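Local coordinates for caspase Nc subunit 1 (Drosophila melanogaster, PDB 2FP3), which acts as an initiator cysteine protease that feeds the caspase cascade carrying out apoptosis in the fly, including steroid-driven cell death at metamorphosis, at residues 106-109 with 110-114; 167-170 with 171-174. The protein carries 2 engineered substitutions. All coordinates share one frame; numbering follows the deposited sequence.

Interaction 1 of 2, residues 106-109 with 110-114; sequences VNQD and QFFKL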
loop_
_atom_site.group_PDB
_atom_site.type_symbol
_atom_site.label_atom_id
_atom_site.label_comp_id
_atom_site.label_asym_id
_atom_site.label_seq_id
_atom_site.Cartn_x
_atom_site.Cartn_y
_atom_site.Cartn_z
ATOM N N VAL A 106 -3.332 15.444 6.447
ATOM C CA VAL A 106 -3.364 16.309 5.279
ATOM C C VAL A 106 -4.802 16.414 4.809
ATOM O O VAL A 106 -5.611 15.520 5.062
ATOM C CB VAL A 106 -2.479 15.767 4.113
ATOM C CG1 VAL A 106 -1.020 15.803 4.509
ATOM C CG2 VAL A 106 -2.890 14.360 3.744
ATOM N N ASN A 107 -5.119 17.515 4.140
ATOM C CA ASN A 107 -6.464 17.743 3.633
ATOM C C ASN A 107 -6.580 17.289 2.185
ATOM O O ASN A 107 -5.582 17.014 1.527
ATOM C CB ASN A 107 -6.820 19.228 3.733
ATOM C CG ASN A 107 -5.872 20.109 2.946
ATOM O OD1 ASN A 107 -5.749 19.980 1.729
ATOM N ND2 ASN A 107 -5.192 21.011 3.642
ATOM N N GLN A 108 -7.810 17.219 1.697
ATOM C CA GLN A 108 -8.068 16.795 0.334
ATOM C C GLN A 108 -7.155 17.500 -0.662
ATOM O O GLN A 108 -6.622 16.877 -1.582
ATOM C CB GLN A 108 -9.523 17.076 -0.027
ATOM C CG GLN A 108 -9.909 16.617 -1.412
ATOM C CD GLN A 108 -11.384 16.796 -1.683
ATOM O OE1 GLN A 108 -12.226 16.463 -0.845
ATOM N NE2 GLN A 108 -11.711 17.309 -2.862
ATOM N N ASP A 109 -6.973 18.799 -0.472
ATOM C CA ASP A 109 -6.145 19.584 -1.372
ATOM C C ASP A 109 -4.663 19.245 -1.264
ATOM O O ASP A 109 -3.977 19.121 -2.272
ATOM C CB ASP A 109 -6.356 21.075 -1.110
ATOM C CG ASP A 109 -5.736 21.944 -2.180
ATOM O OD1 ASP A 109 -6.125 21.795 -3.358
ATOM O OD2 ASP A 109 -4.860 22.772 -1.846
ATOM N N GLN A 110 -4.160 19.102 -0.045
ATOM C CA GLN A 110 -2.752 18.779 0.144
ATOM C C GLN A 110 -2.455 17.380 -0.386
ATOM O O GLN A 110 -1.450 17.155 -1.065
ATOM C CB GLN A 110 -2.393 18.846 1.624
ATOM C CG GLN A 110 -2.570 20.212 2.251
ATOM C CD GLN A 110 -2.218 20.214 3.728
ATOM O OE1 GLN A 110 -2.760 19.429 4.508
ATOM N NE2 GLN A 110 -1.305 21.100 4.119
ATOM N N PHE A 111 -3.346 16.443 -0.084
ATOM C CA PHE A 111 -3.171 15.068 -0.516
ATOM C C PHE A 111 -2.889 14.930 -1.997
ATOM O O PHE A 111 -1.914 14.297 -2.386
ATOM C CB PHE A 111 -4.398 14.222 -0.186
ATOM C CG PHE A 111 -4.279 12.809 -0.663
ATOM C CD1 PHE A 111 -3.375 11.942 -0.065
ATOM C CD2 PHE A 111 -4.982 12.380 -1.773
ATOM C CE1 PHE A 111 -3.164 10.677 -0.572
ATOM C CE2 PHE A 111 -4.778 11.115 -2.289
ATOM C CZ PHE A 111 -3.863 10.259 -1.688
ATOM N N PHE A 112 -3.757 15.508 -2.821
ATOM C CA PHE A 112 -3.596 15.430 -4.268
ATOM C C PHE A 112 -2.393 16.194 -4.793
ATOM O O PHE A 112 -1.943 15.954 -5.912
ATOM C CB PHE A 112 -4.862 15.917 -4.979
ATOM C CG PHE A 112 -5.982 14.925 -4.955
ATOM C CD1 PHE A 112 -6.984 15.006 -3.996
ATOM C CD2 PHE A 112 -6.013 13.876 -5.872
ATOM C CE1 PHE A 112 -8.008 14.056 -3.948
ATOM C CE2 PHE A 112 -7.029 12.922 -5.834
ATOM C CZ PHE A 112 -8.028 13.011 -4.868
ATOM N N LYS A 113 -1.881 17.127 -4.002
ATOM C CA LYS A 113 -0.723 17.877 -4.436
ATOM C C LYS A 113 0.502 17.012 -4.160
ATOM O O LYS A 113 1.405 16.928 -4.991
ATOM C CB LYS A 113 -0.623 19.214 -3.697
ATOM C CG LYS A 113 0.477 20.121 -4.240
ATOM C CD LYS A 113 0.401 21.531 -3.669
ATOM C CE LYS A 113 1.484 22.427 -4.266
ATOM N NZ LYS A 113 1.354 23.848 -3.834
ATOM N N LEU A 114 0.518 16.362 -2.998
ATOM C CA LEU A 114 1.625 15.484 -2.624
ATOM C C LEU A 114 1.736 14.353 -3.634
ATOM O O LEU A 114 2.814 14.038 -4.124
ATOM C CB LEU A 114 1.385 14.847 -1.254
ATOM C CG LEU A 114 1.251 15.711 -0.010
ATOM C CD1 LEU A 114 1.053 14.790 1.184
ATOM C CD2 LEU A 114 2.491 16.586 0.170
#
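With chi1 at 60°, Asn107 sets its CG between its own backbone N and carbonyl carbon, which folds OD1 back over the first turn of helix 108-119 to meet Gln110. Gln110 answers with chi1 at -62°: its CG lies beside the backbone N, and the extended chain beyond it returns OE1 to the start of the helix. The result is a capping box. Gln110 N donates to Asn107 OD1 across a short 2.5 Å, approaching from well above the carbonyl plane and not along a lone pair. In return, Asn107 N donates to Gln110 OE1 at 3.1 Å, this time in the carbonyl plane and on a lone pair. The two side chains cross at about a right angle, yet their amide planes lie only 18° apart, and Asn107 CG rests 3.4 Å from Gln110 CG. The first helical backbone bond runs nearly straight from Phe111 N to Asn107 O, 2.8 Å; the next, Phe112 N to Gln108 O, is weak. That same Gln108 oxygen sits at the edge of the Phe112 ring, in its plane, 3.1 Å from CD1, while Phe111 CD2 lies over one face of the ring, offset toward its rim. On the N-terminal side of the cap, Val106 CG1 meets Leu114 CD1 at 4.0 Å, one helical turn beyond Gln110, and Val106 and Phe111 both pack on Val67 of strand 62-68. Phe112 reaches Val155 and Ile160. Reciprocal bonding thus gives the Gln110 N-H of the first turn a side-chain acceptor, and ties the orientation of each amide to the other residue's backbone. The carboxylate of Asp109, in the first turn, would probably be stabilised by the positive end of the helix.

Interaction 2 of 2, residues 167-170 with 171-174; sequences AKCP and YLVN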
loop_
_atom_site.group_PDB
_atom_site.type_symbol
_atom_site.label_atom_id
_atom_site.label_comp_id
_atom_site.label_asym_id
_atom_site.label_seq_id
_atom_site.Cartn_x
_atom_site.Cartn_y
_atom_site.Cartn_z
ATOM N N ALA A 167 -1.960 8.481 -18.649
ATOM C CA ALA A 167 -1.863 9.888 -18.995
ATOM C C ALA A 167 -1.258 10.709 -17.863
ATOM O O ALA A 167 -0.330 11.494 -18.079
ATOM C CB ALA A 167 -3.236 10.434 -19.350
ATOM N N LYS A 168 -1.780 10.532 -16.654
ATOM C CA LYS A 168 -1.291 11.287 -15.507
ATOM C C LYS A 168 0.003 10.757 -14.900
ATOM O O LYS A 168 0.773 11.520 -14.325
ATOM C CB LYS A 168 -2.372 11.356 -14.432
ATOM C CG LYS A 168 -3.641 12.056 -14.884
ATOM C CD LYS A 168 -4.697 12.032 -13.787
ATOM C CE LYS A 168 -6.027 12.635 -14.245
ATOM N NZ LYS A 168 -7.102 12.428 -13.224
ATOM N N CYS A 169 0.252 9.456 -15.022
ATOM C CA CYS A 169 1.468 8.883 -14.460
ATOM C C CYS A 169 2.375 8.237 -15.480
ATOM O O CYS A 169 2.639 7.036 -15.427
ATOM C CB CYS A 169 1.136 7.884 -13.357
ATOM S SG CYS A 169 0.604 8.672 -11.848
ATOM N N PRO A 170 2.914 9.050 -16.398
ATOM C CA PRO A 170 3.812 8.581 -17.454
ATOM C C PRO A 170 4.910 7.697 -16.878
ATOM O O PRO A 170 5.267 6.670 -17.458
ATOM C CB PRO A 170 4.382 9.874 -18.025
ATOM C CG PRO A 170 3.343 10.902 -17.707
ATOM C CD PRO A 170 2.885 10.526 -16.342
ATOM N N TYR A 171 5.438 8.113 -15.730
ATOM C CA TYR A 171 6.530 7.392 -15.069
ATOM C C TYR A 171 6.190 6.009 -14.521
ATOM O O TYR A 171 7.098 5.266 -14.151
ATOM C CB TYR A 171 7.111 8.247 -13.931
ATOM C CG TYR A 171 7.693 9.581 -14.374
ATOM C CD1 TYR A 171 8.051 10.551 -13.441
ATOM C CD2 TYR A 171 7.900 9.863 -15.723
ATOM C CE1 TYR A 171 8.603 11.770 -13.840
ATOM C CE2 TYR A 171 8.453 11.073 -16.132
ATOM C CZ TYR A 171 8.806 12.019 -15.192
ATOM O OH TYR A 171 9.384 13.195 -15.607
ATOM N N LEU A 172 4.904 5.656 -14.464
ATOM C CA LEU A 172 4.519 4.351 -13.932
ATOM C C LEU A 172 3.947 3.376 -14.960
ATOM O O LEU A 172 3.541 2.260 -14.617
ATOM C CB LEU A 172 3.542 4.528 -12.766
ATOM C CG LEU A 172 4.148 5.209 -11.530
ATOM C CD1 LEU A 172 3.073 5.415 -10.485
ATOM C CD2 LEU A 172 5.264 4.361 -10.965
ATOM N N VAL A 173 3.930 3.793 -16.224
ATOM C CA VAL A 173 3.438 2.946 -17.302
ATOM C C VAL A 173 4.274 1.658 -17.324
ATOM O O VAL A 173 5.506 1.707 -17.345
ATOM C CB VAL A 173 3.549 3.679 -18.649
ATOM C CG1 VAL A 173 3.176 2.753 -19.788
ATOM C CG2 VAL A 173 2.639 4.914 -18.638
ATOM N N ASN A 174 3.596 0.513 -17.293
ATOM C CA ASN A 174 4.259 -0.790 -17.293
ATOM C C ASN A 174 5.095 -1.058 -16.053
ATOM O O ASN A 174 6.004 -1.885 -16.074
ATOM C CB ASN A 174 5.136 -0.956 -18.528
ATOM C CG ASN A 174 4.326 -1.016 -19.801
ATOM O OD1 ASN A 174 4.487 -0.180 -20.690
ATOM N ND2 ASN A 174 3.440 -2.002 -19.894
#
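Residues 169-173 form two overlapping turns, the first closed by the backbone of Cys169 and Leu172. Pro170 has phi -49° and psi -41°, and Tyr171 and Leu172 follow with negative phi values and psi values close to zero. In the first turn, Leu172 N donates to Cys169 O at 2.8 Å with an N-H...O angle of 164°; the donor stands well above the carbonyl plane and misses the lone pairs. The second, Val173 N to Pro170 O, is weak at 3.4 Å. Side-chain contacts are modest and follow the turns. Cys169 CB and Leu172 CB lie 4.2 Å apart, a loose apolar contact between two buried residues; Cys169 also touches His163, and Leu172 packs on Phe164 and Val124. Pro170 CB lies 4.2 Å from Tyr171 CD2. The tyrosine ring meets the Pro170 carbonyl carbon obliquely, with Tyr171 CD2 3.9 Å from Pro170 C. Tyr171 CG is placed beside its own backbone N and opposite the carbonyl carbon, a rotation that carries the ring out alongside Pro170 and towards Val124 and Gln125 of helix 122-126. Val173 turns CG2 back to the Pro170 carbonyl, 3.4 Å from O, beside the weak backbone bond. Beyond the turns, Leu172 O accepts a hydrogen bond from Lys177 NZ at the start of strand 177-181. Two successive i to i+3 bonds, the second weak, with proline as the second residue, where no N-H is needed for the first bond, mark a short 3-10 segment, here set in the loop that joins helix 157-162 to strand 177-181 of the caspase fold.

Overall arrangement
Interaction 1 comes first along the chain and interaction 2 follows in series; their centres are 20 Å apart and their nearest atoms about 7 Å, without touching. Both belong to the caspase domain and shape two separate connections of its central mixed sheet. Residues 106-114 start helix 108-119, between strands 98-103 and 130-139, and pack on strand 62-68, whereas residues 167-174 lead into strand 177-181, a parallel neighbour of strand 130-139. Helix 122-126, which follows the capped helix, packs against interaction 2. Both contacts are away from the annotated active-site positions, although strand 177-181 runs on towards position 184, the inferred catalytic position, which is an engineered alanine here.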